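2-nitrobenzoate nitroreductase (Pseudomonas fluorescens, PDB 4Z85) reduces the nitro group of 2-nitrobenzoate as an FMN-dependent nitroreductase of the flavoredoxin family. Local coordinates at residues E85-N90 with W139-Y144; D53-V58 with F157-A162; A28-L33 with K75-N80; D93-E98 with I132-I137. All coordinates share one frame; numbering follows the deposited sequence. Where two conformers were deposited one is given.

Contact 1 (E85-N90 with W139-Y144)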
loop_
_atom_site.group_PDB
_atom_site.type_symbol
_atom_site.label_atom_id
_atom_site.label_comp_id
_atom_site.label_asym_id
_atom_site.label_seq_id
_atom_site.Cartn_x
_atom_site.Cartn_y
_atom_site.Cartn_z
ATOM N N GLU A 85 -4.147 -22.959 -0.204
ATOM C CA GLU A 85 -4.457 -22.084 -1.338
ATOM C C GLU A 85 -5.631 -21.164 -1.012
ATOM O O GLU A 85 -6.337 -20.683 -1.907
ATOM C CB GLU A 85 -4.737 -22.916 -2.594
ATOM C CG GLU A 85 -3.577 -23.850 -2.903
ATOM C CD GLU A 85 -3.793 -24.684 -4.148
ATOM O OE1 GLU A 85 -4.586 -24.267 -5.023
ATOM O OE2 GLU A 85 -3.161 -25.758 -4.244
ATOM N N GLN A 86 -5.819 -20.919 0.283
ATOM C CA GLN A 86 -6.883 -20.065 0.780
ATOM C C GLN A 86 -6.394 -19.271 1.969
ATOM O O GLN A 86 -5.534 -19.745 2.714
ATOM C CB GLN A 86 -8.105 -20.872 1.222
ATOM C CG GLN A 86 -8.623 -21.901 0.269
ATOM C CD GLN A 86 -9.858 -22.580 0.822
ATOM O OE1 GLN A 86 -10.099 -22.562 2.031
ATOM N NE2 GLN A 86 -10.652 -23.165 -0.055
ATOM N N PHE A 87 -6.962 -18.081 2.155
ATOM C CA PHE A 87 -6.699 -17.294 3.366
ATOM C C PHE A 87 -7.635 -16.107 3.439
ATOM O O PHE A 87 -8.344 -15.796 2.466
ATOM C CB PHE A 87 -5.235 -16.827 3.438
ATOM C CG PHE A 87 -4.788 -15.982 2.271
ATOM C CD1 PHE A 87 -4.420 -16.573 1.070
ATOM C CD2 PHE A 87 -4.688 -14.600 2.392
ATOM C CE1 PHE A 87 -3.987 -15.804 -0.000
ATOM C CE2 PHE A 87 -4.250 -13.826 1.330
ATOM C CZ PHE A 87 -3.903 -14.424 0.129
ATOM N N VAL A 88 -7.660 -15.456 4.602
ATOM C CA VAL A 88 -8.501 -14.274 4.759
ATOM C C VAL A 88 -7.644 -13.062 5.043
ATOM O O VAL A 88 -6.750 -13.117 5.886
ATOM C CB VAL A 88 -9.527 -14.421 5.896
ATOM C CG1 VAL A 88 -10.217 -13.072 6.199
ATOM C CG2 VAL A 88 -10.566 -15.487 5.543
ATOM N N VAL A 89 -7.920 -11.982 4.322
ATOM C CA VAL A 89 -7.357 -10.686 4.694
ATOM C C VAL A 89 -8.372 -9.929 5.553
ATOM O O VAL A 89 -9.427 -9.535 5.091
ATOM C CB VAL A 89 -6.979 -9.846 3.454
ATOM C CG1 VAL A 89 -6.527 -8.445 3.882
ATOM C CG2 VAL A 89 -5.878 -10.540 2.662
ATOM N N ASN A 90 -8.043 -9.733 6.819
ATOM C CA ASN A 90 -8.884 -8.968 7.722
ATOM C C ASN A 90 -8.369 -7.555 7.766
ATOM O O ASN A 90 -7.180 -7.351 8.007
ATOM C CB ASN A 90 -8.870 -9.544 9.141
ATOM C CG ASN A 90 -9.316 -10.985 9.190
ATOM O OD1 ASN A 90 -10.514 -11.262 9.272
ATOM N ND2 ASN A 90 -8.361 -11.907 9.136
ATOM N N TRP A 139 -11.602 -9.909 3.381
ATOM C CA TRP A 139 -11.574 -10.488 2.049
ATOM C C TRP A 139 -11.380 -11.995 2.182
ATOM O O TRP A 139 -10.425 -12.453 2.807
ATOM C CB TRP A 139 -10.431 -9.910 1.206
ATOM C CG TRP A 139 -10.519 -8.468 0.838
ATOM C CD1 TRP A 139 -11.584 -7.623 1.004
ATOM C CD2 TRP A 139 -9.484 -7.694 0.221
ATOM N NE1 TRP A 139 -11.272 -6.373 0.516
ATOM C CE2 TRP A 139 -9.991 -6.395 0.025
ATOM C CE3 TRP A 139 -8.168 -7.978 -0.184
ATOM C CZ2 TRP A 139 -9.226 -5.374 -0.545
ATOM C CZ3 TRP A 139 -7.418 -6.972 -0.749
ATOM C CH2 TRP A 139 -7.944 -5.685 -0.928
ATOM N N GLU A 140 -12.305 -12.762 1.611
ATOM C CA GLU A 140 -12.131 -14.194 1.439
ATOM C C GLU A 140 -11.350 -14.410 0.147
ATOM O O GLU A 140 -11.814 -14.025 -0.948
ATOM C CB GLU A 140 -13.496 -14.909 1.399
ATOM C CG GLU A 140 -14.347 -14.627 2.649
ATOM C CD GLU A 140 -15.662 -15.400 2.672
ATOM O OE1 GLU A 140 -15.967 -16.091 1.677
ATOM O OE2 GLU A 140 -16.384 -15.306 3.692
ATOM N N CYS A 141 -10.164 -15.011 0.303
ATOM C CA CYS A 141 -9.177 -15.080 -0.768
ATOM C C CYS A 141 -8.700 -16.473 -1.109
ATOM O O CYS A 141 -8.597 -17.359 -0.246
ATOM C CB CYS A 141 -7.947 -14.251 -0.407
ATOM S SG CYS A 141 -8.309 -12.567 0.103
ATOM N N LYS A 142 -8.379 -16.631 -2.387
ATOM C CA LYS A 142 -7.679 -17.800 -2.875
ATOM C C LYS A 142 -6.311 -17.388 -3.375
ATOM O O LYS A 142 -6.110 -16.258 -3.825
ATOM C CB LYS A 142 -8.482 -18.488 -3.981
ATOM C CG LYS A 142 -9.791 -19.066 -3.462
ATOM C CD LYS A 142 -10.598 -19.717 -4.586
ATOM C CE LYS A 142 -11.730 -20.584 -4.044
ATOM N NZ LYS A 142 -12.516 -21.219 -5.160
ATOM N N LEU A 143 -5.368 -18.309 -3.282
ATOM C CA LEU A 143 -4.028 -18.062 -3.773
ATOM C C LEU A 143 -4.031 -17.966 -5.282
ATOM O O LEU A 143 -4.509 -18.865 -5.965
ATOM C CB LEU A 143 -3.071 -19.172 -3.323
ATOM C CG LEU A 143 -1.628 -18.979 -3.791
ATOM C CD1 LEU A 143 -1.026 -17.716 -3.141
ATOM C CD2 LEU A 143 -0.769 -20.202 -3.509
ATOM N N TYR A 144 -3.502 -16.873 -5.806
ATOM C CA TYR A 144 -3.323 -16.749 -7.236
ATOM C C TYR A 144 -1.948 -17.272 -7.625
ATOM O O TYR A 144 -1.813 -18.145 -8.495
ATOM C CB TYR A 144 -3.481 -15.303 -7.663
ATOM C CG TYR A 144 -3.598 -15.115 -9.152
ATOM C CD1 TYR A 144 -4.824 -15.289 -9.792
ATOM C CD2 TYR A 144 -2.494 -14.785 -9.927
ATOM C CE1 TYR A 144 -4.948 -15.096 -11.152
ATOM C CE2 TYR A 144 -2.607 -14.601 -11.292
ATOM C CZ TYR A 144 -3.843 -14.764 -11.900
ATOM O OH TYR A 144 -3.947 -14.575 -13.259
#
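Phe87 and Cys141 form the tight centre of this antiparallel pairing between strand 86-90 and the start of strand 137-150. They are a hydrogen-bonded pair: Phe87 N gives its hydrogen to Cys141 O at 3.0 Å, and Cys141 N returns one to Phe87 O at 2.9 Å. With chi1 at 59°, Phe87 CG sits between the backbone N and the carbonyl carbon, which directs the ring across to the partner strand. There Cys141 CB sits over the middle of one ring face, 4.1 Å from the ring centroid, a CH-pi contact; Cys141 SG meets the same ring obliquely. The sulfur also touches Val89 CG2 at 4.1 Å, and Val89 in turn rests its CB against Trp139 CB. A second pair of backbone bonds, Val89 N to Trp139 O and Trp139 N to Val89 O, fastens this end. The indole continues beyond the pair, its NE1 bonded to Ser21 of the second subunit.

The other end is looser. Glu85, just past helix 77-84, has positive phi and accepts a straight bond from Leu143 N on Glu85 O at 2.9 Å, the donor lying well above the carbonyl plane. Glu85 and Leu143 side chains merely brush, CB to CB at 4.2 Å, and the extended Lys142 and Glu85 chains are exposed. On the face carrying Gln86, Val88, Glu140 and Lys142, Gln86 OE1 turns to Asp128 N and Glu140 OE1 to Thr126 OG1.

This strand pair of the barrel thus relies on backbone bonds throughout, with aromatic, sulfur and aliphatic packing reinforcing the Phe87 side.

Contact 2 (D53-V58 with F157-A162)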
loop_
_atom_site.group_PDB
_atom_site.type_symbol
_atom_site.label_atom_id
_atom_site.label_comp_id
_atom_site.label_asym_id
_atom_site.label_seq_id
_atom_site.Cartn_x
_atom_site.Cartn_y
_atom_site.Cartn_z
ATOM N N ASP A 53 -9.606 -7.026 -12.325
ATOM C CA ASP A 53 -9.990 -8.042 -13.322
ATOM C C ASP A 53 -8.788 -8.868 -13.802
ATOM O O ASP A 53 -8.159 -8.524 -14.793
ATOM C CB ASP A 53 -10.669 -7.362 -14.519
ATOM C CG ASP A 53 -11.076 -8.345 -15.605
ATOM O OD1 ASP A 53 -11.264 -9.532 -15.283
ATOM O OD2 ASP A 53 -11.214 -7.922 -16.773
ATOM N N PRO A 54 -8.472 -9.958 -13.094
ATOM C CA PRO A 54 -9.140 -10.460 -11.891
ATOM C C PRO A 54 -8.802 -9.623 -10.647
ATOM O O PRO A 54 -7.789 -8.920 -10.683
ATOM C CB PRO A 54 -8.587 -11.878 -11.761
ATOM C CG PRO A 54 -7.255 -11.803 -12.356
ATOM C CD PRO A 54 -7.356 -10.832 -13.501
ATOM N N PRO A 55 -9.639 -9.688 -9.597
ATOM C CA PRO A 55 -9.437 -8.879 -8.383
ATOM C C PRO A 55 -8.250 -9.397 -7.570
ATOM O O PRO A 55 -8.409 -10.314 -6.763
ATOM C CB PRO A 55 -10.758 -9.044 -7.625
ATOM C CG PRO A 55 -11.277 -10.358 -8.071
ATOM C CD PRO A 55 -10.872 -10.492 -9.513
ATOM N N LEU A 56 -7.069 -8.821 -7.807
ATOM C CA LEU A 56 -5.839 -9.350 -7.230
ATOM C C LEU A 56 -5.194 -8.321 -6.313
ATOM O O LEU A 56 -5.327 -7.104 -6.540
ATOM C CB LEU A 56 -4.822 -9.718 -8.304
ATOM C CG LEU A 56 -5.191 -10.793 -9.334
ATOM C CD1 LEU A 56 -3.944 -11.160 -10.142
ATOM C CD2 LEU A 56 -5.771 -12.013 -8.664
ATOM N N PHE A 57 -4.477 -8.846 -5.318
ATOM C CA PHE A 57 -3.652 -8.020 -4.431
ATOM C C PHE A 57 -2.323 -8.727 -4.169
ATOM O O PHE A 57 -2.172 -9.915 -4.461
ATOM C CB PHE A 57 -4.368 -7.742 -3.096
ATOM C CG PHE A 57 -4.697 -8.987 -2.340
ATOM C CD1 PHE A 57 -3.778 -9.544 -1.451
ATOM C CD2 PHE A 57 -5.908 -9.633 -2.546
ATOM C CE1 PHE A 57 -4.067 -10.718 -0.769
ATOM C CE2 PHE A 57 -6.209 -10.822 -1.873
ATOM C CZ PHE A 57 -5.290 -11.358 -0.978
ATOM N N VAL A 58 -1.372 -8.004 -3.581
ATOM C CA VAL A 58 -0.072 -8.599 -3.252
ATOM C C VAL A 58 0.279 -8.300 -1.794
ATOM O O VAL A 58 -0.021 -7.224 -1.282
ATOM C CB VAL A 58 1.051 -8.094 -4.219
ATOM C CG1 VAL A 58 1.327 -6.581 -4.072
ATOM C CG2 VAL A 58 2.333 -8.907 -4.038
ATOM N N PHE A 157 0.454 -13.360 -4.181
ATOM C CA PHE A 157 -0.609 -12.735 -4.951
ATOM C C PHE A 157 -1.892 -13.492 -4.682
ATOM O O PHE A 157 -1.977 -14.706 -4.929
ATOM C CB PHE A 157 -0.287 -12.716 -6.446
ATOM C CG PHE A 157 0.849 -11.809 -6.795
ATOM C CD1 PHE A 157 2.163 -12.241 -6.662
ATOM C CD2 PHE A 157 0.613 -10.508 -7.243
ATOM C CE1 PHE A 157 3.211 -11.398 -6.982
ATOM C CE2 PHE A 157 1.666 -9.660 -7.560
ATOM C CZ PHE A 157 2.969 -10.112 -7.428
ATOM N N GLY A 158 -2.871 -12.772 -4.141
ATOM C CA GLY A 158 -4.122 -13.386 -3.752
ATOM C C GLY A 158 -5.232 -12.868 -4.641
ATOM O O GLY A 158 -5.156 -11.741 -5.131
ATOM N N GLU A 159 -6.263 -13.693 -4.833
ATOM C CA GLU A 159 -7.457 -13.271 -5.559
ATOM C C GLU A 159 -8.621 -13.181 -4.591
ATOM O O GLU A 159 -8.871 -14.107 -3.815
ATOM C CB GLU A 159 -7.785 -14.243 -6.698
ATOM C CG GLU A 159 -9.095 -13.900 -7.410
ATOM C CD GLU A 159 -9.372 -14.812 -8.573
ATOM O OE1 GLU A 159 -8.512 -15.673 -8.861
ATOM O OE2 GLU A 159 -10.453 -14.665 -9.190
ATOM N N ILE A 160 -9.304 -12.046 -4.599
ATOM C CA ILE A 160 -10.469 -11.868 -3.757
ATOM C C ILE A 160 -11.654 -12.605 -4.369
ATOM O O ILE A 160 -12.059 -12.298 -5.482
ATOM C CB ILE A 160 -10.831 -10.389 -3.602
ATOM C CG1 ILE A 160 -9.617 -9.601 -3.119
ATOM C CG2 ILE A 160 -12.003 -10.229 -2.639
ATOM C CD1 ILE A 160 -9.776 -8.103 -3.267
ATOM N N VAL A 161 -12.207 -13.564 -3.645
ATOM C CA VAL A 161 -13.370 -14.264 -4.183
ATOM C C VAL A 161 -14.641 -13.730 -3.556
ATOM O O VAL A 161 -15.689 -13.714 -4.219
ATOM C CB VAL A 161 -13.259 -15.787 -3.997
ATOM C CG1 VAL A 161 -11.987 -16.275 -4.657
ATOM C CG2 VAL A 161 -13.273 -16.160 -2.547
ATOM N N ALA A 162 -14.560 -13.270 -2.306
ATOM C CA ALA A 162 -15.733 -12.606 -1.722
ATOM C C ALA A 162 -15.343 -11.648 -0.616
ATOM O O ALA A 162 -14.227 -11.700 -0.134
ATOM C CB ALA A 162 -16.743 -13.642 -1.188
#
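The Phe57 ring lies flat against the backbone of Gly158, with Gly158 CA over one face near the rim, 3.9 Å from the ring centroid. Its chi1 of 60° folds the ring back over the neighbouring strand, and its CD2 edge runs into Ile160 CG1 at 3.8 Å. A CB on Gly158 would fall on Phe57 CZ, so the absence of a side chain allows the ring to lie this close. Beyond the segments Phe57 also meets the indole of Trp139, the ring planes at about 45°.

On the opposite face of the sheet, Val58 and Phe157 lie side by side and point the same way. Val58 CG2 is set over the Phe157 ring, 3.7 Å from its centroid, in a second CH-pi contact. Leu56 reaches obliquely across Glu159, its CD2 3.6 Å from Glu159 CB. Pro55 CG packs against Ile160 O at 3.3 Å.

The backbones pair antiparallel: Ile160 N bonds Pro55 O at 2.9 Å, while Phe57 and Gly158 exchange two bonds. The strand 153-165 continues the sheet into the second subunit through Ala162. Chemically the contact is apolar on both faces apart from Glu159, so directional bonding comes from the backbone and the side chains contribute chiefly dispersion and CH-pi contacts.

Contact 3 (A28-L33 with K75-N80)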
loop_
_atom_site.group_PDB
_atom_site.type_symbol
_atom_site.label_atom_id
_atom_site.label_comp_id
_atom_site.label_asym_id
_atom_site.label_seq_id
_atom_site.Cartn_x
_atom_site.Cartn_y
_atom_site.Cartn_z
ATOM N N ALA A 28 -2.860 -5.708 6.170
ATOM C CA ALA A 28 -3.552 -6.973 5.944
ATOM C C ALA A 28 -3.311 -7.872 7.151
ATOM O O ALA A 28 -2.201 -8.357 7.344
ATOM C CB ALA A 28 -3.054 -7.647 4.659
ATOM N N LEU A 29 -4.337 -8.078 7.971
ATOM C CA LEU A 29 -4.209 -9.023 9.076
ATOM C C LEU A 29 -4.681 -10.370 8.541
ATOM O O LEU A 29 -5.866 -10.612 8.418
ATOM C CB LEU A 29 -5.019 -8.552 10.287
ATOM C CG LEU A 29 -5.055 -9.456 11.520
ATOM C CD1 LEU A 29 -3.660 -9.929 11.894
ATOM C CD2 LEU A 29 -5.707 -8.675 12.659
ATOM N N VAL A 30 -3.723 -11.199 8.165
ATOM C CA VAL A 30 -3.992 -12.450 7.460
ATOM C C VAL A 30 -4.278 -13.566 8.445
ATOM O O VAL A 30 -3.441 -13.859 9.311
ATOM C CB VAL A 30 -2.807 -12.825 6.561
ATOM C CG1 VAL A 30 -3.044 -14.165 5.854
ATOM C CG2 VAL A 30 -2.564 -11.717 5.525
ATOM N N THR A 31 -5.458 -14.171 8.316
ATOM C CA THR A 31 -5.725 -15.436 8.995
ATOM C C THR A 31 -5.566 -16.589 8.004
ATOM O O THR A 31 -5.957 -16.489 6.827
ATOM C CB THR A 31 -7.130 -15.483 9.650
ATOM O OG1 THR A 31 -8.129 -14.976 8.758
ATOM C CG2 THR A 31 -7.144 -14.667 10.942
ATOM N N SER A 32 -4.954 -17.669 8.488
ATOM C CA SER A 32 -4.683 -18.839 7.661
ATOM C C SER A 32 -4.794 -20.089 8.534
ATOM O O SER A 32 -4.813 -19.980 9.754
ATOM C CB SER A 32 -3.301 -18.731 7.008
ATOM O OG SER A 32 -2.272 -18.526 7.961
ATOM N N LEU A 33 -4.891 -21.265 7.914
ATOM C CA LEU A 33 -4.978 -22.522 8.668
ATOM C C LEU A 33 -3.791 -23.443 8.402
ATOM O O LEU A 33 -3.375 -23.605 7.257
ATOM C CB LEU A 33 -6.272 -23.258 8.325
ATOM C CG LEU A 33 -7.595 -22.609 8.708
ATOM C CD1 LEU A 33 -8.749 -23.426 8.148
ATOM C CD2 LEU A 33 -7.696 -22.497 10.219
ATOM N N LYS A 75 7.088 -16.688 10.894
ATOM C CA LYS A 75 5.646 -16.886 10.775
ATOM C C LYS A 75 5.311 -18.033 9.811
ATOM O O LYS A 75 6.049 -18.299 8.858
ATOM C CB LYS A 75 4.962 -15.593 10.312
ATOM C CG LYS A 75 4.985 -14.440 11.325
ATOM C CD LYS A 75 4.131 -14.741 12.555
ATOM C CE LYS A 75 4.068 -13.538 13.503
ATOM N NZ LYS A 75 3.208 -13.798 14.692
ATOM N N ASP A 76 4.179 -18.682 10.069
ATOM C CA ASP A 76 3.714 -19.853 9.324
ATOM C C ASP A 76 2.777 -19.502 8.182
ATOM O O ASP A 76 2.251 -20.390 7.503
ATOM C CB ASP A 76 2.971 -20.803 10.261
ATOM C CG ASP A 76 3.812 -21.243 11.433
ATOM O OD1 ASP A 76 4.809 -21.960 11.204
ATOM O OD2 ASP A 76 3.472 -20.874 12.580
ATOM N N THR A 77 2.530 -18.209 8.001
ATOM C CA THR A 77 1.536 -17.745 7.040
ATOM C C THR A 77 1.742 -18.343 5.649
ATOM O O THR A 77 0.795 -18.859 5.034
ATOM C CB THR A 77 1.566 -16.218 6.928
ATOM O OG1 THR A 77 1.507 -15.651 8.242
ATOM C CG2 THR A 77 0.394 -15.709 6.090
ATOM N N LEU A 78 2.978 -18.286 5.169
ATOM C CA LEU A 78 3.299 -18.719 3.815
ATOM C C LEU A 78 3.005 -20.204 3.606
ATOM O O LEU A 78 2.404 -20.581 2.608
ATOM C CB LEU A 78 4.763 -18.422 3.492
ATOM C CG LEU A 78 5.182 -18.581 2.031
ATOM C CD1 LEU A 78 4.276 -17.754 1.127
ATOM C CD2 LEU A 78 6.640 -18.181 1.837
ATOM N N LYS A 79 3.423 -21.043 4.547
ATOM C CA LYS A 79 3.181 -22.479 4.423
ATOM C C LYS A 79 1.686 -22.804 4.459
ATOM O O LYS A 79 1.205 -23.642 3.693
ATOM C CB LYS A 79 3.925 -23.238 5.530
ATOM C CG LYS A 79 3.806 -24.755 5.441
ATOM C CD LYS A 79 4.727 -25.429 6.456
ATOM C CE LYS A 79 4.738 -26.935 6.288
ATOM N NZ LYS A 79 5.670 -27.574 7.254
ATOM N N ASN A 80 0.945 -22.129 5.335
ATOM C CA ASN A 80 -0.502 -22.314 5.420
ATOM C C ASN A 80 -1.202 -21.938 4.111
ATOM O O ASN A 80 -2.132 -22.620 3.653
ATOM C CB ASN A 80 -1.087 -21.475 6.557
ATOM C CG ASN A 80 -0.608 -21.916 7.932
ATOM O OD1 ASN A 80 0.107 -22.911 8.074
ATOM N ND2 ASN A 80 -1.004 -21.161 8.960
HETATM O O HOH W 1 -1.743 -16.260 8.909
HETATM O O HOH W 2 -4.559 -21.144 4.845
#
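Asn80 holds CG beside its backbone N (chi1 -65°), and Ser32 places OG between its own N and carbonyl carbon (chi1 55°); together these torsions bring Asn80 ND2 to Ser32 OG. The bond measures 3.1 Å and is fairly straight at 160°, with Ser32 OG close to the plane of the Asn80 amide. ND2 has another acceptor in Asn40 OD1, on the adjoining strand 39-52, so the amide is gripped from two strands. Beside this bond Asn80 CB presses on Leu33 O at 3.2 Å, and the amide carbon Asn80 CG lies against the same Leu33 O at 3.3 Å.

One turn back along the helix, Thr77 CG2 meets Val30 CG1 at 3.8 Å, the two side chains crossing at a slant, while Thr77 OG1 bonds Tyr44 OH. Between them a water donates to Val30 O at 3.0 Å; it lies unusually close to Ser32 OG, a doubtful contact, and its link to Thr77 OG1 is long and weak. A second water takes the hydrogen of Leu33 N at 3.1 Å and bonds Asn80 O weakly.

Shortening Asn80 to an alanine would probably deprive Ser32 OG and Asn40 OD1 of their shared donor and open a gap beside Leu33 O where the amide had lain.

Here the first turn of helix 77-84 lies over strand 28-33, one of the strands of the closed antiparallel barrel of the flavin reductase-like, FMN-binding fold.

Contact 4 (D93-E98 with I132-I137)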
loop_
_atom_site.group_PDB
_atom_site.type_symbol
_atom_site.label_atom_id
_atom_site.label_comp_id
_atom_site.label_asym_id
_atom_site.label_seq_id
_atom_site.Cartn_x
_atom_site.Cartn_y
_atom_site.Cartn_z
ATOM N N ASP A 93 -9.372 -1.855 12.012
ATOM C CA ASP A 93 -9.778 -0.579 12.587
ATOM C C ASP A 93 -9.623 -0.621 14.110
ATOM O O ASP A 93 -8.998 -1.526 14.647
ATOM C CB ASP A 93 -11.207 -0.210 12.174
ATOM C CG ASP A 93 -12.280 -1.110 12.788
ATOM O OD1 ASP A 93 -11.959 -2.111 13.452
ATOM O OD2 ASP A 93 -13.471 -0.794 12.578
ATOM N N GLU A 94 -10.161 0.387 14.786
ATOM C CA GLU A 94 -9.962 0.541 16.221
ATOM C C GLU A 94 -10.290 -0.725 17.018
ATOM O O GLU A 94 -9.573 -1.080 17.965
ATOM C CB GLU A 94 -10.816 1.708 16.724
ATOM C CG GLU A 94 -10.498 2.126 18.130
ATOM C CD GLU A 94 -11.486 3.144 18.668
ATOM O OE1 GLU A 94 -11.980 3.967 17.871
ATOM O OE2 GLU A 94 -11.774 3.110 19.888
ATOM N N ARG A 95 -11.356 -1.408 16.616
ATOM C CA ARG A 95 -11.863 -2.562 17.365
ATOM C C ARG A 95 -10.859 -3.712 17.469
ATOM O O ARG A 95 -10.885 -4.485 18.435
ATOM C CB ARG A 95 -13.157 -3.067 16.728
ATOM C CG ARG A 95 -13.852 -4.180 17.499
ATOM C CD ARG A 95 -15.207 -4.508 16.895
ATOM N NE ARG A 95 -16.170 -3.428 17.090
ATOM C CZ ARG A 95 -16.568 -2.598 16.134
ATOM N NH1 ARG A 95 -16.090 -2.725 14.906
ATOM N NH2 ARG A 95 -17.445 -1.640 16.402
ATOM N N ILE A 96 -9.979 -3.845 16.482
ATOM C CA ILE A 96 -9.012 -4.932 16.524
ATOM C C ILE A 96 -7.556 -4.495 16.464
ATOM O O ILE A 96 -6.679 -5.337 16.384
ATOM C CB ILE A 96 -9.260 -5.944 15.390
ATOM C CG1 ILE A 96 -9.045 -5.302 14.014
ATOM C CG2 ILE A 96 -10.670 -6.518 15.492
ATOM C CD1 ILE A 96 -8.987 -6.336 12.885
ATOM N N ALA A 97 -7.292 -3.194 16.541
ATOM C CA ALA A 97 -5.927 -2.694 16.361
ATOM C C ALA A 97 -4.919 -3.260 17.371
ATOM O O ALA A 97 -3.814 -3.692 17.001
ATOM C CB ALA A 97 -5.928 -1.169 16.427
ATOM N N GLU A 98 -5.276 -3.238 18.655
ATOM C CA GLU A 98 -4.323 -3.713 19.661
ATOM C C GLU A 98 -3.966 -5.194 19.476
ATOM O O GLU A 98 -2.791 -5.572 19.496
ATOM C CB GLU A 98 -4.869 -3.495 21.077
ATOM C CG GLU A 98 -3.903 -3.971 22.148
ATOM C CD GLU A 98 -2.593 -3.204 22.130
ATOM O OE1 GLU A 98 -1.522 -3.839 22.079
ATOM O OE2 GLU A 98 -2.642 -1.956 22.166
ATOM N N ILE A 132 -11.653 -13.017 11.348
ATOM C CA ILE A 132 -11.683 -12.550 12.728
ATOM C C ILE A 132 -13.060 -11.977 13.020
ATOM O O ILE A 132 -13.586 -11.190 12.235
ATOM C CB ILE A 132 -10.583 -11.504 12.967
ATOM C CG1 ILE A 132 -9.221 -12.208 13.018
ATOM C CG2 ILE A 132 -10.851 -10.701 14.242
ATOM C CD1 ILE A 132 -8.048 -11.273 12.910
ATOM N N THR A 133 -13.666 -12.396 14.133
ATOM C CA THR A 133 -15.049 -12.022 14.404
ATOM C C THR A 133 -15.222 -10.503 14.445
ATOM O O THR A 133 -16.181 -9.970 13.894
ATOM C CB THR A 133 -15.553 -12.652 15.734
ATOM O OG1 THR A 133 -15.443 -14.075 15.653
ATOM C CG2 THR A 133 -17.008 -12.298 15.982
ATOM N N ASP A 134 -14.268 -9.801 15.048
ATOM C CA ASP A 134 -14.417 -8.360 15.226
ATOM C C ASP A 134 -13.945 -7.510 14.022
ATOM O O ASP A 134 -13.948 -6.281 14.104
ATOM C CB ASP A 134 -13.658 -7.905 16.478
ATOM C CG ASP A 134 -14.409 -8.180 17.768
ATOM O OD1 ASP A 134 -15.610 -8.518 17.712
ATOM O OD2 ASP A 134 -13.784 -8.041 18.841
ATOM N N ALA A 135 -13.545 -8.142 12.917
ATOM C CA ALA A 135 -13.003 -7.386 11.776
ATOM C C ALA A 135 -14.067 -6.527 11.109
ATOM O O ALA A 135 -15.197 -6.968 10.930
ATOM C CB ALA A 135 -12.376 -8.328 10.747
ATOM N N PRO A 136 -13.705 -5.289 10.727
ATOM C CA PRO A 136 -14.666 -4.399 10.062
ATOM C C PRO A 136 -15.044 -4.900 8.673
ATOM O O PRO A 136 -16.201 -4.841 8.261
ATOM C CB PRO A 136 -13.920 -3.064 9.983
ATOM C CG PRO A 136 -12.451 -3.437 10.066
ATOM C CD PRO A 136 -12.397 -4.642 10.950
ATOM N N ILE A 137 -14.033 -5.372 7.955
ATOM C CA ILE A 137 -14.164 -5.864 6.591
ATOM C C ILE A 137 -13.182 -7.008 6.465
ATOM O O ILE A 137 -12.112 -6.968 7.065
ATOM C CB ILE A 137 -13.855 -4.773 5.527
ATOM C CG1 ILE A 137 -14.766 -3.545 5.690
ATOM C CG2 ILE A 137 -13.993 -5.336 4.122
ATOM C CD1 ILE A 137 -14.452 -2.423 4.712
#
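Asp93 and Pro136 meet where the N-terminus of helix 94-103 packs on a type I beta turn, Ile132 to Ala135, and the residue after it. The Asp93 carboxylate lays one face on the proline ring: OD2 is 3.5 Å from Pro136 CB, and OD1 3.6 Å from Pro136 CD. Next to it Ile96 CG2 slides past Asp134 and touches Asp134 CB at 3.4 Å, while Ile96 CD1 reaches Pro136 CD at 4.3 Å. Arg95 crosses Asp134 at about a right angle, its CD resting 3.8 Å from Asp134 CB.

What fixes these groups lies one step further out. Asp93 is the N-cap: chi1 of 69° turns its carboxylate back to the helix, where OD1 accepts a weak bond from Arg95 N at 3.3 Å. With a leucine in place of Asp93, the N-H of Arg95 would probably be left without its capping acceptor and the first helical turn less firmly fixed beside Pro136. The turn is closed by Ala135 N bonding to Ile132 O. Asp134 OD2 forms a salt bridge with Arg99, a turn further along the helix, and Ile96 continues inward onto Leu29 and Phe119.

Arg95 and Asp134 carry opposite charges that stay apart, with Arg95 NE 5.2 Å from Asp134 OD1; Asp134 O instead lies at the edge of the Arg95 guanidinium, near its plane, and 3.5 Å from Arg95 CD.

In the fold
From the N terminus, strand 28-33 opens contact 3, and strand 55-62 opens contact 2 before helix 77-84 closes the first loop; contacts 3 and 2 therefore cross. Strand 86-90 follows directly and opens contact 1, and helix 94-103 opens contact 4. The loops then close in order: 132-137 ends contact 4, 139-144 ends contact 1 and 157-162 ends contact 2, so 4 lies within 1 and 1 within 2. Contacts 1 and 2 join neighbouring strands of one barrel, linked by Lys142 O to Glu159 N. Contacts 3 and 4 attach helices; Leu29 packs on Ile132 between them, although the centres of contacts 3 and 4 are about 17 Å apart.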